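Local coordinates for MUTM (fpg) protein (PDB 1EE8) that belongs to the MutM (Fpg) family, joining an N-terminal beta-rich domain to a helix-two-turn-helix (H2TH) domain and a C-terminal zinc finger, at residues G134-R137 with G138-S142; P175-A179 with R180-E184. All coordinates share one frame; numbering follows the deposited sequence.

Contact 1: residues G134-R137 with G138-S142; sequences GFFR and GLKES
Gly138 turns its N-H back to Gly134 O at 2.7 Å, an i to i+4 bond of helix 132-140, in the H2TH domain. At Leu139 the pattern begins to change. Its N keeps a weak bond to Phe135 O but also donates to Phe136 O at 2.9 Å, standing 64° out of that carbonyl's plane, an i to i+3 step with 3-10 character near the end of the helix. The Leu139 side chain makes a CH-pi contact, with CD1 above the face of the Phe135 ring, 3.8 Å from the centroid. Phe135 offers this face because its CG is anti to the backbone N (chi1 176°), which carries the ring forward along the helix. The pair is buried, with Leu190 against the phenylalanine and Leu146, Leu149 and Leu155 against the leucine. Lys140 N then forms a straighter bond to Phe136 O at 3.0 Å, so that this oxygen serves two donors. Along the lysine, CG makes a CH-pi contact with one face of the Phe136 ring, and the bend at chi2 (-61°) carries CE just beyond the rim, still above the plane, 3.8 Å from Phe136 CZ. The chain thus passes the rim on its way to NZ, which bonds Arg180 O and Leu182 O. Glu141 sends only a weak backbone bond to Arg137 O, and the two side chains run side by side in the same direction. Glu141 OE1 approaches Arg137 CG at 3.6 Å but stays 4.9 Å from Arg137 NE, so any attraction between the charges acts without a salt bridge. Beyond the helix, Ser142 N bonds Leu139 O, and Ser142 OG reaches Gly138 O in a weak, 3.4 Å hydrogen bond.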
loop_
_atom_site.group_PDB
_atom_site.type_symbol
_atom_site.label_atom_id
_atom_site.label_comp_id
_atom_site.label_asym_id
_atom_site.label_seq_id
_atom_site.Cartn_x
_atom_site.Cartn_y
_atom_site.Cartn_z
ATOM N N GLY A 134 -24.109 27.921 -15.362
ATOM C CA GLY A 134 -22.874 27.258 -15.738
ATOM C C GLY A 134 -23.104 26.278 -16.873
ATOM O O GLY A 134 -22.347 26.247 -17.847
ATOM N N PHE A 135 -24.161 25.478 -16.749
ATOM C CA PHE A 135 -24.503 24.495 -17.770
ATOM C C PHE A 135 -24.701 25.184 -19.112
ATOM O O PHE A 135 -24.101 24.797 -20.117
ATOM C CB PHE A 135 -25.777 23.735 -17.366
ATOM C CG PHE A 135 -26.264 22.764 -18.412
ATOM C CD1 PHE A 135 -27.426 23.025 -19.136
ATOM C CD2 PHE A 135 -25.550 21.598 -18.686
ATOM C CE1 PHE A 135 -27.874 22.136 -20.121
ATOM C CE2 PHE A 135 -25.985 20.703 -19.666
ATOM C CZ PHE A 135 -27.152 20.974 -20.385
ATOM N N PHE A 136 -25.533 26.222 -19.120
ATOM C CA PHE A 136 -25.805 26.971 -20.338
ATOM C C PHE A 136 -24.506 27.553 -20.900
ATOM O O PHE A 136 -24.212 27.390 -22.087
ATOM C CB PHE A 136 -26.830 28.082 -20.050
ATOM C CG PHE A 136 -27.261 28.849 -21.272
ATOM C CD1 PHE A 136 -27.563 28.186 -22.459
ATOM C CD2 PHE A 136 -27.386 30.233 -21.232
ATOM C CE1 PHE A 136 -27.982 28.890 -23.587
ATOM C CE2 PHE A 136 -27.805 30.947 -22.355
ATOM C CZ PHE A 136 -28.104 30.275 -23.535
ATOM N N ARG A 137 -23.726 28.219 -20.050
ATOM C CA ARG A 137 -22.456 28.793 -20.492
ATOM C C ARG A 137 -21.563 27.708 -21.085
ATOM O O ARG A 137 -20.894 27.923 -22.103
ATOM C CB ARG A 137 -21.727 29.469 -19.324
ATOM C CG ARG A 137 -20.312 29.931 -19.681
ATOM C CD ARG A 137 -19.674 30.835 -18.616
ATOM N NE ARG A 137 -19.674 30.259 -17.271
ATOM C CZ ARG A 137 -20.681 30.364 -16.404
ATOM N NH1 ARG A 137 -21.785 31.026 -16.732
ATOM N NH2 ARG A 137 -20.586 29.810 -15.205
ATOM N N GLY A 138 -21.561 26.543 -20.444
ATOM C CA GLY A 138 -20.750 25.436 -20.915
ATOM C C GLY A 138 -21.135 24.993 -22.308
ATOM O O GLY A 138 -20.298 24.518 -23.075
ATOM N N LEU A 139 -22.409 25.155 -22.648
ATOM C CA LEU A 139 -22.886 24.761 -23.966
ATOM C C LEU A 139 -22.564 25.826 -25.009
ATOM O O LEU A 139 -22.198 25.511 -26.145
ATOM C CB LEU A 139 -24.398 24.511 -23.916
ATOM C CG LEU A 139 -24.852 23.449 -22.910
ATOM C CD1 LEU A 139 -26.368 23.419 -22.831
ATOM C CD2 LEU A 139 -24.303 22.089 -23.325
ATOM N N LYS A 140 -22.695 27.089 -24.619
ATOM C CA LYS A 140 -22.433 28.198 -25.531
ATOM C C LYS A 140 -20.972 28.342 -25.944
ATOM O O LYS A 140 -20.659 29.080 -26.879
ATOM C CB LYS A 140 -22.930 29.511 -24.922
ATOM C CG LYS A 140 -24.423 29.737 -25.106
ATOM C CD LYS A 140 -24.777 29.795 -26.588
ATOM C CE LYS A 140 -26.271 29.995 -26.813
ATOM N NZ LYS A 140 -26.601 30.032 -28.269
ATOM N N GLU A 141 -20.086 27.628 -25.258
ATOM C CA GLU A 141 -18.665 27.692 -25.570
ATOM C C GLU A 141 -18.217 26.565 -26.498
ATOM O O GLU A 141 -17.041 26.479 -26.843
ATOM C CB GLU A 141 -17.842 27.642 -24.280
ATOM C CG GLU A 141 -18.047 28.847 -23.375
ATOM C CD GLU A 141 -17.230 28.778 -22.096
ATOM O OE1 GLU A 141 -17.120 29.820 -21.411
ATOM O OE2 GLU A 141 -16.704 27.691 -21.767
ATOM N N SER A 142 -19.148 25.715 -26.922
ATOM C CA SER A 142 -18.780 24.596 -27.777
ATOM C C SER A 142 -19.463 24.534 -29.135
ATOM O O SER A 142 -20.666 24.764 -29.258
ATOM C CB SER A 142 -19.040 23.277 -27.045
ATOM O OG SER A 142 -18.534 23.314 -25.722
#

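Contact 2: residues P175-A179 with R180-E184; sequences PFRPA and RSLTE
Arg177 folds over Ser181 and Leu182 at a turn of the H2TH domain whose central residues, Ala179 and Arg180, have backbone angles that fit a type I beta turn. Its CB lies 3.8 Å from Ser181 OG; a chi1 of 64°, with CG between the backbone N and the carbonyl carbon, keeps CG equally near. CD continues past the same hydroxyl and comes near Leu182 CD2. After a bend at chi3, NE donates to Ser181 OG at 2.8 Å, nearly straight (164°) and close to the guanidinium plane. Leu182 CD2 packs over the centre of one guanidinium face, 3.4 Å from Arg177 CZ and also close to NH2, while the two side chains cross at about a right angle. NH1 adds weak bonds to Ser181 OG and Ser181 O, and also forms a salt bridge with Glu186. Between them, the in-plane bond and the overlying methyl would limit rotation of the head group. The serine hydroxyl passes the link on, donating to Pro178 O at 2.6 Å in the carbonyl plane. Ser181 N closes the turn, bonding the same oxygen at 3.0 Å from well above that plane, and a weak Leu182 N to Ala179 O bond follows. Thr183 then N-caps helix 184-203. The turn belongs to the loop that connects helix 161-170 to helix 184-203, with Ala179 and Leu182 packed on Leu149 and Leu146 of helix 146-152, and Pro175 and Phe176 against strand 254-257.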
loop_
_atom_site.group_PDB
_atom_site.type_symbol
_atom_site.label_atom_id
_atom_site.label_comp_id
_atom_site.label_asym_id
_atom_site.label_seq_id
_atom_site.Cartn_x
_atom_site.Cartn_y
_atom_site.Cartn_z
ATOM N N PRO A 175 -29.255 15.332 -31.139
ATOM C CA PRO A 175 -27.993 14.978 -30.490
ATOM C C PRO A 175 -26.816 15.501 -31.310
ATOM O O PRO A 175 -25.729 15.739 -30.783
ATOM C CB PRO A 175 -28.016 13.449 -30.491
ATOM C CG PRO A 175 -29.473 13.102 -30.639
ATOM C CD PRO A 175 -29.956 14.127 -31.606
ATOM N N PHE A 176 -27.058 15.701 -32.600
ATOM C CA PHE A 176 -26.013 16.115 -33.527
ATOM C C PHE A 176 -25.802 17.597 -33.817
ATOM O O PHE A 176 -24.791 17.968 -34.415
ATOM C CB PHE A 176 -26.214 15.355 -34.838
ATOM C CG PHE A 176 -26.614 13.923 -34.635
ATOM C CD1 PHE A 176 -27.945 13.531 -34.774
ATOM C CD2 PHE A 176 -25.675 12.976 -34.243
ATOM C CE1 PHE A 176 -28.333 12.222 -34.521
ATOM C CE2 PHE A 176 -26.056 11.661 -33.988
ATOM C CZ PHE A 176 -27.387 11.284 -34.126
ATOM N N ARG A 177 -26.729 18.449 -33.395
ATOM C CA ARG A 177 -26.580 19.875 -33.650
ATOM C C ARG A 177 -25.495 20.477 -32.763
ATOM O O ARG A 177 -25.222 19.975 -31.672
ATOM C CB ARG A 177 -27.904 20.604 -33.404
ATOM C CG ARG A 177 -28.377 20.557 -31.965
ATOM C CD ARG A 177 -29.756 21.172 -31.809
ATOM N NE ARG A 177 -29.738 22.629 -31.899
ATOM C CZ ARG A 177 -30.797 23.401 -31.677
ATOM N NH1 ARG A 177 -30.690 24.718 -31.774
ATOM N NH2 ARG A 177 -31.968 22.856 -31.360
ATOM N N PRO A 178 -24.849 21.558 -33.231
ATOM C CA PRO A 178 -23.797 22.204 -32.440
ATOM C C PRO A 178 -24.354 22.582 -31.073
ATOM O O PRO A 178 -25.472 23.085 -30.976
ATOM C CB PRO A 178 -23.439 23.428 -33.281
ATOM C CG PRO A 178 -23.661 22.934 -34.692
ATOM C CD PRO A 178 -24.978 22.192 -34.557
ATOM N N ALA A 179 -23.582 22.336 -30.021
ATOM C CA ALA A 179 -24.025 22.651 -28.667
ATOM C C ALA A 179 -24.386 24.121 -28.500
ATOM O O ALA A 179 -25.346 24.461 -27.803
ATOM C CB ALA A 179 -22.947 22.268 -27.666
ATOM N N ARG A 180 -23.609 24.991 -29.137
ATOM C CA ARG A 180 -23.839 26.430 -29.048
ATOM C C ARG A 180 -25.078 26.898 -29.807
ATOM O O ARG A 180 -25.613 27.975 -29.534
ATOM C CB ARG A 180 -22.612 27.189 -29.565
ATOM C CG ARG A 180 -22.158 26.761 -30.951
ATOM C CD ARG A 180 -21.108 27.716 -31.487
ATOM N NE ARG A 180 -20.132 28.049 -30.455
ATOM C CZ ARG A 180 -19.093 28.857 -30.637
ATOM N NH1 ARG A 180 -18.886 29.419 -31.823
ATOM N NH2 ARG A 180 -18.268 29.114 -29.624
ATOM N N SER A 181 -25.529 26.091 -30.761
ATOM C CA SER A 181 -26.698 26.442 -31.556
ATOM C C SER A 181 -27.962 26.490 -30.713
ATOM O O SER A 181 -28.975 27.035 -31.144
ATOM C CB SER A 181 -26.895 25.434 -32.693
ATOM O OG SER A 181 -27.411 24.208 -32.206
ATOM N N LEU A 182 -27.906 25.927 -29.510
ATOM C CA LEU A 182 -29.078 25.909 -28.636
ATOM C C LEU A 182 -29.472 27.272 -28.099
ATOM O O LEU A 182 -28.618 28.082 -27.760
ATOM C CB LEU A 182 -28.856 24.977 -27.440
ATOM C CG LEU A 182 -28.928 23.462 -27.638
ATOM C CD1 LEU A 182 -28.880 22.782 -26.271
ATOM C CD2 LEU A 182 -30.218 23.090 -28.365
ATOM N N THR A 183 -30.776 27.516 -28.020
ATOM C CA THR A 183 -31.279 28.767 -27.471
ATOM C C THR A 183 -31.342 28.506 -25.969
ATOM O O THR A 183 -31.178 27.365 -25.538
ATOM C CB THR A 183 -32.701 29.093 -27.979
ATOM O OG1 THR A 183 -33.625 28.112 -27.486
ATOM C CG2 THR A 183 -32.728 29.103 -29.500
ATOM N N GLU A 184 -31.582 29.540 -25.173
ATOM C CA GLU A 184 -31.640 29.343 -23.731
ATOM C C GLU A 184 -32.842 28.496 -23.332
ATOM O O GLU A 184 -32.802 27.764 -22.342
ATOM C CB GLU A 184 -31.687 30.687 -22.998
ATOM C CG GLU A 184 -31.571 30.535 -21.490
ATOM C CD GLU A 184 -31.324 31.846 -20.777
ATOM O OE1 GLU A 184 -30.477 32.632 -21.254
ATOM O OE2 GLU A 184 -31.965 32.086 -19.727
#

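Both contacts belong to the H2TH domain and are local, each formed within one continuous run of chain. Contact 1 comes first, at the end of helix 132-140; helices 146-152 and 161-170 follow before contact 2 leads into helix 184-203. Their centres are 10 Å apart on the same side of the chain's centre, and they touch. Besides the lysine bridge, Ser142 O packs on Arg180 CG at 3.0 Å, and Phe136 CE2 meets Glu184 OE1 at 3.3 Å, where helix 184-203 begins. Helix 146-152 backs both, while contact 2 also meets strand 254-257, joining the helical bundle to the zinc-finger region.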